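Local coordinates for protein CHAD domain (Ricinus communis, PDB 6QV5) that probably binds inorganic polyphosphate through an all-helical domain built from four-helix bundles, and carries a bound zinc ion, at residues D53-T56 against L57-M60; A97-D100 against W101-L105; H181-K184 against S185-R189; L253-E256 against L257-Q260. All coordinates share one frame; numbering follows the deposited sequence.

Interaction 1. Residues D53-T56 against L57-M60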
loop_
_atom_site.group_PDB
_atom_site.type_symbol
_atom_site.label_atom_id
_atom_site.label_comp_id
_atom_site.label_asym_id
_atom_site.label_seq_id
_atom_site.Cartn_x
_atom_site.Cartn_y
_atom_site.Cartn_z
ATOM N N ASP A 53 5.066 11.357 -13.717
ATOM C CA ASP A 53 5.787 10.088 -13.564
ATOM C C ASP A 53 4.978 9.139 -12.659
ATOM O O ASP A 53 4.638 9.525 -11.538
ATOM C CB ASP A 53 7.195 10.336 -12.983
ATOM C CG ASP A 53 8.187 9.188 -13.109
ATOM O OD1 ASP A 53 7.826 8.042 -12.752
ATOM O OD2 ASP A 53 9.337 9.442 -13.529
ATOM N N PRO A 54 4.636 7.916 -13.129
ATOM C CA PRO A 54 3.834 7.006 -12.289
ATOM C C PRO A 54 4.557 6.452 -11.060
ATOM O O PRO A 54 3.909 6.222 -10.042
ATOM C CB PRO A 54 3.416 5.898 -13.259
ATOM C CG PRO A 54 4.461 5.897 -14.307
ATOM C CD PRO A 54 4.930 7.314 -14.448
ATOM N N GLU A 55 5.888 6.248 -11.153
ATOM C CA GLU A 55 6.721 5.707 -10.074
ATOM C C GLU A 55 6.829 6.650 -8.866
ATOM O O GLU A 55 6.802 6.175 -7.728
ATOM C CB GLU A 55 8.108 5.292 -10.607
ATOM C CG GLU A 55 8.989 4.520 -9.626
ATOM C CD GLU A 55 8.426 3.257 -8.993
ATOM O OE1 GLU A 55 7.679 2.517 -9.672
ATOM O OE2 GLU A 55 8.751 3.003 -7.811
ATOM N N THR A 56 6.935 7.973 -9.116
ATOM C CA THR A 56 7.021 9.006 -8.071
ATOM C C THR A 56 5.730 9.024 -7.247
ATOM O O THR A 56 5.788 9.115 -6.020
ATOM C CB THR A 56 7.344 10.380 -8.677
ATOM O OG1 THR A 56 6.281 10.775 -9.545
ATOM C CG2 THR A 56 8.671 10.399 -9.431
ATOM N N LEU A 57 4.571 8.899 -7.932
ATOM C CA LEU A 57 3.240 8.833 -7.326
ATOM C C LEU A 57 3.076 7.497 -6.580
ATOM O O LEU A 57 2.523 7.481 -5.477
ATOM C CB LEU A 57 2.156 9.013 -8.410
ATOM C CG LEU A 57 0.685 8.782 -8.024
ATOM C CD1 LEU A 57 0.162 9.874 -7.100
ATOM C CD2 LEU A 57 -0.183 8.695 -9.260
ATOM N N HIS A 58 3.574 6.389 -7.180
ATOM C CA HIS A 58 3.540 5.044 -6.596
ATOM C C HIS A 58 4.308 5.030 -5.271
ATOM O O HIS A 58 3.767 4.562 -4.269
ATOM C CB HIS A 58 4.105 4.000 -7.583
ATOM C CG HIS A 58 4.158 2.592 -7.060
ATOM N ND1 HIS A 58 5.181 1.734 -7.421
ATOM C CD2 HIS A 58 3.314 1.939 -6.224
ATOM C CE1 HIS A 58 4.928 0.593 -6.799
ATOM N NE2 HIS A 58 3.819 0.671 -6.063
ATOM N N GLN A 59 5.534 5.589 -5.261
ATOM C CA GLN A 59 6.373 5.679 -4.067
ATOM C C GLN A 59 5.746 6.527 -2.961
ATOM O O GLN A 59 5.863 6.164 -1.790
ATOM C CB GLN A 59 7.793 6.162 -4.409
ATOM C CG GLN A 59 8.669 5.106 -5.098
ATOM C CD GLN A 59 8.750 3.793 -4.348
ATOM O OE1 GLN A 59 9.067 3.740 -3.156
ATOM N NE2 GLN A 59 8.460 2.701 -5.035
ATOM N N MET A 60 5.055 7.628 -3.329
ATOM C CA MET A 60 4.384 8.498 -2.360
ATOM C C MET A 60 3.168 7.802 -1.742
ATOM O O MET A 60 2.951 7.923 -0.536
ATOM C CB MET A 60 3.996 9.850 -2.976
ATOM C CG MET A 60 3.824 10.935 -1.936
ATOM S SD MET A 60 3.249 12.512 -2.599
ATOM C CE MET A 60 3.407 13.510 -1.174
#

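Interaction 2. Residues A97-D100 against W101-L105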
loop_
_atom_site.group_PDB
_atom_site.type_symbol
_atom_site.label_atom_id
_atom_site.label_comp_id
_atom_site.label_asym_id
_atom_site.label_seq_id
_atom_site.Cartn_x
_atom_site.Cartn_y
_atom_site.Cartn_z
ATOM N N ALA A 97 -6.619 7.520 -5.670
ATOM C CA ALA A 97 -7.456 7.725 -6.856
ATOM C C ALA A 97 -6.581 7.955 -8.092
ATOM O O ALA A 97 -6.878 7.409 -9.153
ATOM C CB ALA A 97 -8.392 8.908 -6.645
ATOM N N ALA A 98 -5.487 8.736 -7.939
ATOM C CA ALA A 98 -4.533 9.021 -9.012
ATOM C C ALA A 98 -3.732 7.762 -9.374
ATOM O O ALA A 98 -3.477 7.525 -10.557
ATOM C CB ALA A 98 -3.602 10.151 -8.601
ATOM N N ARG A 99 -3.378 6.940 -8.358
ATOM C CA ARG A 99 -2.649 5.680 -8.521
ATOM C C ARG A 99 -3.514 4.632 -9.235
ATOM O O ARG A 99 -3.032 3.999 -10.175
ATOM C CB ARG A 99 -2.123 5.165 -7.159
ATOM C CG ARG A 99 -1.400 3.808 -7.184
ATOM C CD ARG A 99 -0.083 3.827 -7.941
ATOM N NE ARG A 99 0.487 2.485 -8.072
ATOM C CZ ARG A 99 1.347 2.120 -9.018
ATOM N NH1 ARG A 99 1.741 2.990 -9.941
ATOM N NH2 ARG A 99 1.812 0.879 -9.055
ATOM N N ASP A 100 -4.789 4.473 -8.803
ATOM C CA ASP A 100 -5.772 3.542 -9.377
ATOM C C ASP A 100 -5.930 3.725 -10.890
ATOM O O ASP A 100 -5.940 2.734 -11.623
ATOM C CB ASP A 100 -7.143 3.691 -8.683
ATOM C CG ASP A 100 -7.262 3.083 -7.293
ATOM O OD1 ASP A 100 -6.290 2.438 -6.836
ATOM O OD2 ASP A 100 -8.329 3.251 -6.663
ATOM N N TRP A 101 -6.025 4.987 -11.354
ATOM C CA TRP A 101 -6.158 5.317 -12.772
ATOM C C TRP A 101 -4.861 5.114 -13.553
ATOM O O TRP A 101 -4.916 4.828 -14.749
ATOM C CB TRP A 101 -6.730 6.727 -12.965
ATOM C CG TRP A 101 -8.210 6.780 -12.740
ATOM C CD1 TRP A 101 -8.851 7.042 -11.566
ATOM C CD2 TRP A 101 -9.232 6.462 -13.694
ATOM N NE1 TRP A 101 -10.213 6.957 -11.740
ATOM C CE2 TRP A 101 -10.475 6.595 -13.036
ATOM C CE3 TRP A 101 -9.221 6.110 -15.055
ATOM C CZ2 TRP A 101 -11.696 6.387 -13.690
ATOM C CZ3 TRP A 101 -10.430 5.906 -15.703
ATOM C CH2 TRP A 101 -11.648 6.042 -15.023
ATOM N N ASP A 102 -3.702 5.235 -12.880
ATOM C CA ASP A 102 -2.391 5.023 -13.498
ATOM C C ASP A 102 -2.107 3.530 -13.706
ATOM O O ASP A 102 -1.481 3.169 -14.703
ATOM C CB ASP A 102 -1.275 5.683 -12.670
ATOM C CG ASP A 102 -0.488 6.772 -13.389
ATOM O OD1 ASP A 102 -0.740 6.995 -14.599
ATOM O OD2 ASP A 102 0.380 7.398 -12.746
ATOM N N VAL A 103 -2.569 2.670 -12.765
ATOM C CA VAL A 103 -2.426 1.206 -12.818
ATOM C C VAL A 103 -3.280 0.674 -13.979
ATOM O O VAL A 103 -2.797 -0.137 -14.768
ATOM C CB VAL A 103 -2.765 0.520 -11.456
ATOM C CG1 VAL A 103 -2.839 -1.003 -11.586
ATOM C CG2 VAL A 103 -1.760 0.907 -10.375
ATOM N N LEU A 104 -4.531 1.170 -14.093
ATOM C CA LEU A 104 -5.485 0.818 -15.146
ATOM C C LEU A 104 -4.914 1.119 -16.539
ATOM O O LEU A 104 -5.031 0.284 -17.431
ATOM C CB LEU A 104 -6.829 1.555 -14.913
ATOM C CG LEU A 104 -7.900 1.519 -16.026
ATOM C CD1 LEU A 104 -8.441 0.113 -16.253
ATOM C CD2 LEU A 104 -9.044 2.453 -15.705
ATOM N N LEU A 105 -4.267 2.286 -16.702
ATOM C CA LEU A 105 -3.678 2.738 -17.961
ATOM C C LEU A 105 -2.403 1.983 -18.380
ATOM O O LEU A 105 -2.287 1.600 -19.546
ATOM C CB LEU A 105 -3.419 4.260 -17.892
ATOM C CG LEU A 105 -2.871 4.952 -19.147
ATOM C CD1 LEU A 105 -3.959 5.152 -20.195
ATOM C CD2 LEU A 105 -2.238 6.278 -18.793
HETATM O O HOH W 1 1.262 5.732 -10.379
#

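Interaction 3. Residues H181-K184 against S185-R189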
loop_
_atom_site.group_PDB
_atom_site.type_symbol
_atom_site.label_atom_id
_atom_site.label_comp_id
_atom_site.label_asym_id
_atom_site.label_seq_id
_atom_site.Cartn_x
_atom_site.Cartn_y
_atom_site.Cartn_z
ATOM N N HIS A 181 1.651 -11.546 16.722
ATOM C CA HIS A 181 0.263 -11.241 16.368
ATOM C C HIS A 181 0.048 -11.204 14.851
ATOM O O HIS A 181 -0.953 -11.742 14.382
ATOM C CB HIS A 181 -0.204 -9.929 17.033
ATOM C CG HIS A 181 -1.498 -9.396 16.491
ATOM N ND1 HIS A 181 -1.530 -8.293 15.653
ATOM C CD2 HIS A 181 -2.760 -9.864 16.644
ATOM C CE1 HIS A 181 -2.805 -8.112 15.346
ATOM N NE2 HIS A 181 -3.582 -9.035 15.916
ATOM N N LEU A 182 0.976 -10.579 14.096
ATOM C CA LEU A 182 0.883 -10.462 12.637
ATOM C C LEU A 182 1.087 -11.781 11.898
ATOM O O LEU A 182 0.420 -12.004 10.888
ATOM C CB LEU A 182 1.813 -9.374 12.083
ATOM C CG LEU A 182 1.342 -7.925 12.274
ATOM C CD1 LEU A 182 2.443 -6.958 11.942
ATOM C CD2 LEU A 182 0.116 -7.610 11.422
ATOM N N HIS A 183 1.989 -12.656 12.396
ATOM C CA HIS A 183 2.226 -13.982 11.811
ATOM C C HIS A 183 0.994 -14.858 12.073
ATOM O O HIS A 183 0.571 -15.598 11.185
ATOM C CB HIS A 183 3.506 -14.624 12.384
ATOM C CG HIS A 183 3.859 -15.948 11.770
ATOM N ND1 HIS A 183 4.267 -16.049 10.452
ATOM C CD2 HIS A 183 3.868 -17.181 12.324
ATOM C CE1 HIS A 183 4.499 -17.334 10.245
ATOM N NE2 HIS A 183 4.271 -18.055 11.341
ATOM N N LYS A 184 0.403 -14.723 13.283
ATOM C CA LYS A 184 -0.811 -15.410 13.736
ATOM C C LYS A 184 -2.004 -14.953 12.891
ATOM O O LYS A 184 -2.798 -15.794 12.472
ATOM C CB LYS A 184 -1.048 -15.117 15.234
ATOM C CG LYS A 184 -2.362 -15.632 15.829
ATOM C CD LYS A 184 -2.462 -15.358 17.334
ATOM C CE LYS A 184 -2.791 -13.925 17.692
ATOM N NZ LYS A 184 -2.587 -13.663 19.142
ATOM N N SER A 185 -2.110 -13.629 12.632
ATOM C CA SER A 185 -3.173 -13.013 11.830
ATOM C C SER A 185 -3.092 -13.438 10.362
ATOM O O SER A 185 -4.126 -13.766 9.779
ATOM C CB SER A 185 -3.129 -11.492 11.950
ATOM O OG SER A 185 -4.223 -10.875 11.292
ATOM N N LEU A 186 -1.872 -13.444 9.774
ATOM C CA LEU A 186 -1.621 -13.839 8.382
ATOM C C LEU A 186 -2.009 -15.296 8.134
ATOM O O LEU A 186 -2.760 -15.566 7.197
ATOM C CB LEU A 186 -0.147 -13.581 7.988
ATOM C CG LEU A 186 0.361 -14.196 6.671
ATOM C CD1 LEU A 186 -0.126 -13.415 5.463
ATOM C CD2 LEU A 186 1.866 -14.272 6.659
ATOM N N LEU A 187 -1.505 -16.221 8.978
ATOM C CA LEU A 187 -1.772 -17.657 8.890
ATOM C C LEU A 187 -3.252 -17.991 9.081
ATOM O O LEU A 187 -3.766 -18.861 8.377
ATOM C CB LEU A 187 -0.894 -18.428 9.892
ATOM C CG LEU A 187 0.287 -19.221 9.312
ATOM C CD1 LEU A 187 1.350 -18.304 8.709
ATOM C CD2 LEU A 187 0.924 -20.092 10.376
ATOM N N LYS A 188 -3.937 -17.285 10.010
ATOM C CA LYS A 188 -5.365 -17.462 10.298
ATOM C C LYS A 188 -6.209 -17.040 9.091
ATOM O O LYS A 188 -7.117 -17.773 8.700
ATOM C CB LYS A 188 -5.771 -16.651 11.541
ATOM C CG LYS A 188 -7.083 -17.093 12.188
ATOM C CD LYS A 188 -7.780 -15.952 12.938
ATOM C CE LYS A 188 -7.213 -15.683 14.315
ATOM N NZ LYS A 188 -7.887 -14.533 14.973
ATOM N N ARG A 189 -5.892 -15.868 8.500
ATOM C CA ARG A 189 -6.585 -15.318 7.332
ATOM C C ARG A 189 -6.339 -16.140 6.068
ATOM O O ARG A 189 -7.236 -16.238 5.233
ATOM C CB ARG A 189 -6.228 -13.841 7.118
ATOM C CG ARG A 189 -6.925 -12.915 8.103
ATOM C CD ARG A 189 -6.342 -11.521 8.078
ATOM N NE ARG A 189 -7.052 -10.627 8.991
ATOM C CZ ARG A 189 -6.980 -9.300 8.955
ATOM N NH1 ARG A 189 -6.226 -8.693 8.046
ATOM N NH2 ARG A 189 -7.662 -8.569 9.825
#

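Interaction 4. Residues L253-E256 against L257-Q260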
loop_
_atom_site.group_PDB
_atom_site.type_symbol
_atom_site.label_atom_id
_atom_site.label_comp_id
_atom_site.label_asym_id
_atom_site.label_seq_id
_atom_site.Cartn_x
_atom_site.Cartn_y
_atom_site.Cartn_z
ATOM N N LEU A 253 -13.777 1.087 -11.770
ATOM C CA LEU A 253 -13.378 2.371 -12.359
ATOM C C LEU A 253 -14.016 2.619 -13.724
ATOM O O LEU A 253 -14.442 3.743 -13.993
ATOM C CB LEU A 253 -11.845 2.503 -12.467
ATOM C CG LEU A 253 -11.033 2.638 -11.171
ATOM C CD1 LEU A 253 -9.549 2.603 -11.468
ATOM C CD2 LEU A 253 -11.368 3.921 -10.418
ATOM N N LEU A 254 -14.081 1.578 -14.582
ATOM C CA LEU A 254 -14.673 1.683 -15.917
ATOM C C LEU A 254 -16.192 1.844 -15.873
ATOM O O LEU A 254 -16.725 2.646 -16.638
ATOM C CB LEU A 254 -14.254 0.518 -16.829
ATOM C CG LEU A 254 -12.797 0.509 -17.312
ATOM C CD1 LEU A 254 -12.392 -0.870 -17.786
ATOM C CD2 LEU A 254 -12.552 1.544 -18.407
ATOM N N GLN A 255 -16.880 1.127 -14.952
ATOM C CA GLN A 255 -18.335 1.225 -14.756
ATOM C C GLN A 255 -18.720 2.652 -14.316
ATOM O O GLN A 255 -19.744 3.172 -14.766
ATOM C CB GLN A 255 -18.835 0.151 -13.762
ATOM C CG GLN A 255 -20.344 0.154 -13.457
ATOM C CD GLN A 255 -21.226 0.009 -14.676
ATOM O OE1 GLN A 255 -21.341 -1.067 -15.273
ATOM N NE2 GLN A 255 -21.880 1.095 -15.065
ATOM N N GLU A 256 -17.867 3.291 -13.481
ATOM C CA GLU A 256 -18.030 4.673 -13.016
ATOM C C GLU A 256 -17.819 5.637 -14.190
ATOM O O GLU A 256 -18.532 6.637 -14.298
ATOM C CB GLU A 256 -17.033 4.990 -11.891
ATOM C CG GLU A 256 -17.452 4.473 -10.524
ATOM C CD GLU A 256 -16.405 4.580 -9.430
ATOM O OE1 GLU A 256 -15.729 5.632 -9.340
ATOM O OE2 GLU A 256 -16.271 3.611 -8.648
ATOM N N LEU A 257 -16.844 5.318 -15.073
ATOM C CA LEU A 257 -16.511 6.087 -16.275
ATOM C C LEU A 257 -17.641 5.989 -17.312
ATOM O O LEU A 257 -17.882 6.956 -18.032
ATOM C CB LEU A 257 -15.165 5.603 -16.864
ATOM C CG LEU A 257 -14.606 6.325 -18.104
ATOM C CD1 LEU A 257 -14.068 7.704 -17.755
ATOM C CD2 LEU A 257 -13.516 5.506 -18.758
ATOM N N ALA A 258 -18.341 4.834 -17.369
ATOM C CA ALA A 258 -19.465 4.591 -18.281
ATOM C C ALA A 258 -20.664 5.486 -17.952
ATOM O O ALA A 258 -21.333 5.969 -18.867
ATOM C CB ALA A 258 -19.878 3.129 -18.227
ATOM N N GLN A 259 -20.923 5.710 -16.647
ATOM C CA GLN A 259 -22.022 6.546 -16.155
ATOM C C GLN A 259 -21.763 8.032 -16.408
ATOM O O GLN A 259 -22.688 8.752 -16.789
ATOM C CB GLN A 259 -22.289 6.288 -14.660
ATOM C CG GLN A 259 -22.890 4.910 -14.340
ATOM C CD GLN A 259 -24.316 4.717 -14.822
ATOM O OE1 GLN A 259 -24.630 3.749 -15.522
ATOM N NE2 GLN A 259 -25.215 5.622 -14.453
ATOM N N GLN A 260 -20.510 8.488 -16.202
ATOM C CA GLN A 260 -20.110 9.885 -16.403
ATOM C C GLN A 260 -19.882 10.226 -17.877
ATOM O O GLN A 260 -20.215 11.334 -18.301
ATOM C CB GLN A 260 -18.876 10.246 -15.553
ATOM C CG GLN A 260 -19.103 10.193 -14.036
ATOM C CD GLN A 260 -20.149 11.171 -13.546
ATOM O OE1 GLN A 260 -19.971 12.394 -13.592
ATOM N NE2 GLN A 260 -21.264 10.646 -13.059
#

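Interaction 1. Residues D53-T56 against L57-M60
Glu55 leads its chain away from its own amide nitrogen (chi1 -171°) and then kinks at the next torsion (chi2 55°), which turns its carboxylate forward along the helix toward His58 and Gln59. Gln59 is kinked in the same place, and its amide folds back to meet that carboxylate. Gln59 NE2 donates to Glu55 OE2 over 2.8 Å. The amide N-H meets the oxygen nearly along its C-O axis. The carboxylate and amide planes are 26° apart, and the oxygen lies somewhat out of the amide plane. The other carboxylate oxygen, Glu55 OE1, lies in the plane of the His58 ring, at its edge. The bond from His58 ND1 to Glu55 OE1 is straight but weak at 3.5 Å, and the ring stands almost perpendicular to the carboxylate.

This is the first turn of helix 54-73. Asp53 is the N-cap: Glu55 N donates to Asp53 OD1 at 3.1 Å. Thr56 OG1 donates to Asp53 O at 2.9 Å, from above the carbonyl plane. The i to i+4 backbone bonds then begin with His58 N to Pro54 O, 2.9 Å, and Gln59 N to Glu55 O, 2.8 Å. Leu57 is buried against Ala98 of helix 82-108 and Val48 of helix 45-50. Arg137 of helix 122-145 also donates to Asp53 O.

Gln59 OE1 accepts from His40, which is consistent with the modelled orientation of this buried amide. Glu55 divides its two oxygens between two neighbours. Its negative charge, set at the N-terminal end of the helix, would be expected to suit the helix dipole.

Interaction 2. Residues A97-D100 against W101-L105
Arg99 lays its guanidinium over Val103 on one side of helix 82-108, a helix of the all-alpha CHAD fold. In the apolar part, Val103 CG2 sits 3.5 Å from the guanidinium plane, over its centre. It is 3.6 Å from Arg99 CZ. A kink in the Arg99 chain (chi2 67°) carries the flat group forward over the methyl one turn on.

The polar part runs through water. The water accepts from Arg99 NH1 at 2.8 Å, at the edge of the guanidinium and in its plane. It donates to Asp102 OD2 at 3.0 Å. The two charged groups therefore do not touch directly, and one water joins them. Their opposite charges probably still attract across it.

The backbone part is mostly the i to i+4 hydrogen bonds of the helix. Val103 N to Arg99 O is 2.9 Å. Asp102 N shares its hydrogen between Ala98 O and, more weakly, Arg99 O. The bond from Trp101 N to Ala97 O is weak.

Other sides of the turn pack against three helices. Ala98 and Asp102 pack on helix 54-73, Trp101 on helix 122-145, and Leu104 on helix 224-260. Trp101 is buried. Its chi1 of -77° turns the CD1 edge of the indole back toward Ala97, while the rest of the ring reaches out between the neighbouring helices. Trp101 CD1 comes to 3.1 Å from Ala97 O, which lies at the ring edge, in its plane.

Interaction 3. Residues H181-K184 against S185-R189
His183 and Leu187 make a CH-pi contact one helical turn apart, on the surface side of helix 171-192 and away from the zinc site. Leu187 CD1 lies over one face of the His183 ring, 4.0 Å from the ring centroid and 28° off the ring normal. Its closest ring atom is His183 CE1, at 3.6 Å from Leu187 CD1. The other methyl, Leu187 CD2, reaches the same ring near His183 NE2, at 4.0 Å. A chi1 of -176° points the imidazole away from its own amide nitrogen, and the ring is turned so that a face looks toward the next turn.

The strongest polar partner of the ring is Tyr230 of helix 224-260, whose OH is hydrogen-bonded to His183 ND1. This should limit the rotation of the imidazole. The side chain thus ties two helices of the all-helical CHAD fold together, while Leu187 covers one ring face. Leu186, buried on the inner side, packs on Tyr230 and Leu234 of helix 224-260 and on Thr208 of helix 198-217.

Regular i to i+4 backbone hydrogen bonds set the spacing. Ser185 N donates to His181 O at 2.8 Å, and Leu187 N donates to His183 O at 3.1 Å. Two lysines run along the exposed side. Lys184 NZ and Lys188 NZ stay 6.8 Å apart, so their like charges do not touch. Ser185 OG lies above one face of the Arg189 guanidinium, off toward its rim.

Interaction 4. Residues L253-E256 against L257-Q260
Leu254 and Leu257 form the packed side of this turn. Leu254 CD2 meets Leu257 CD2 at 4.1 Å, a methyl-to-methyl touch between two buried side chains. The two leucines leave the backbone by different chi1 values, -71° for Leu254 and -178° for Leu257, and this brings one methyl of each together. In the backbone, Ala258 N donates to Leu254 O over 2.8 Å and Leu257 N to Leu253 O over 3.1 Å.

The turn closes the long helix 224-260 of the CHAD fold. Its apolar side faces three helices: Leu257 packs on helices 82-108 and 122-145, and Leu254 and Ala258 pack on helix 265-281.

The other side is looser and more polar, although Gln255 still touches Arg272 of helix 265-281. Gln255 and Gln259 point the same way, with their amide planes 39° apart. Gln255 NE2 and Gln259 OE1 stay 3.8 Å apart, so the two amides lie alongside without a hydrogen bond between them. The backbone bonds weaken too, to 3.4 Å from Gln259 N to Gln255 O and 3.3 Å from Gln260 N to Glu256 O. Glu256 is exposed, and its OE2 forms a salt bridge with Arg252, one turn back.

How the interactions relate
All four are local contacts along one helix each, interaction 1 including the cap residue before it. Interactions 1 and 2 sit on successive helices and touch: Pro54 meets Asp102, and His58 CD2 touches Arg99 NH2. Interaction 2 also touches interaction 4, where Trp101 meets Leu253 and Leu257. Residues 97-105 join the other two, with centres 11 and 14 Å away. Interaction 3 stands apart, about 30 Å by centres from interactions 1 and 2, across the chain centre. It is the surface contact; the others are partly buried. Interaction 1 relies on polar bonds at a helix start. Interaction 2 uses a water bridge, interaction 3 a ring face, and interaction 4 leucine methyls near a helix end.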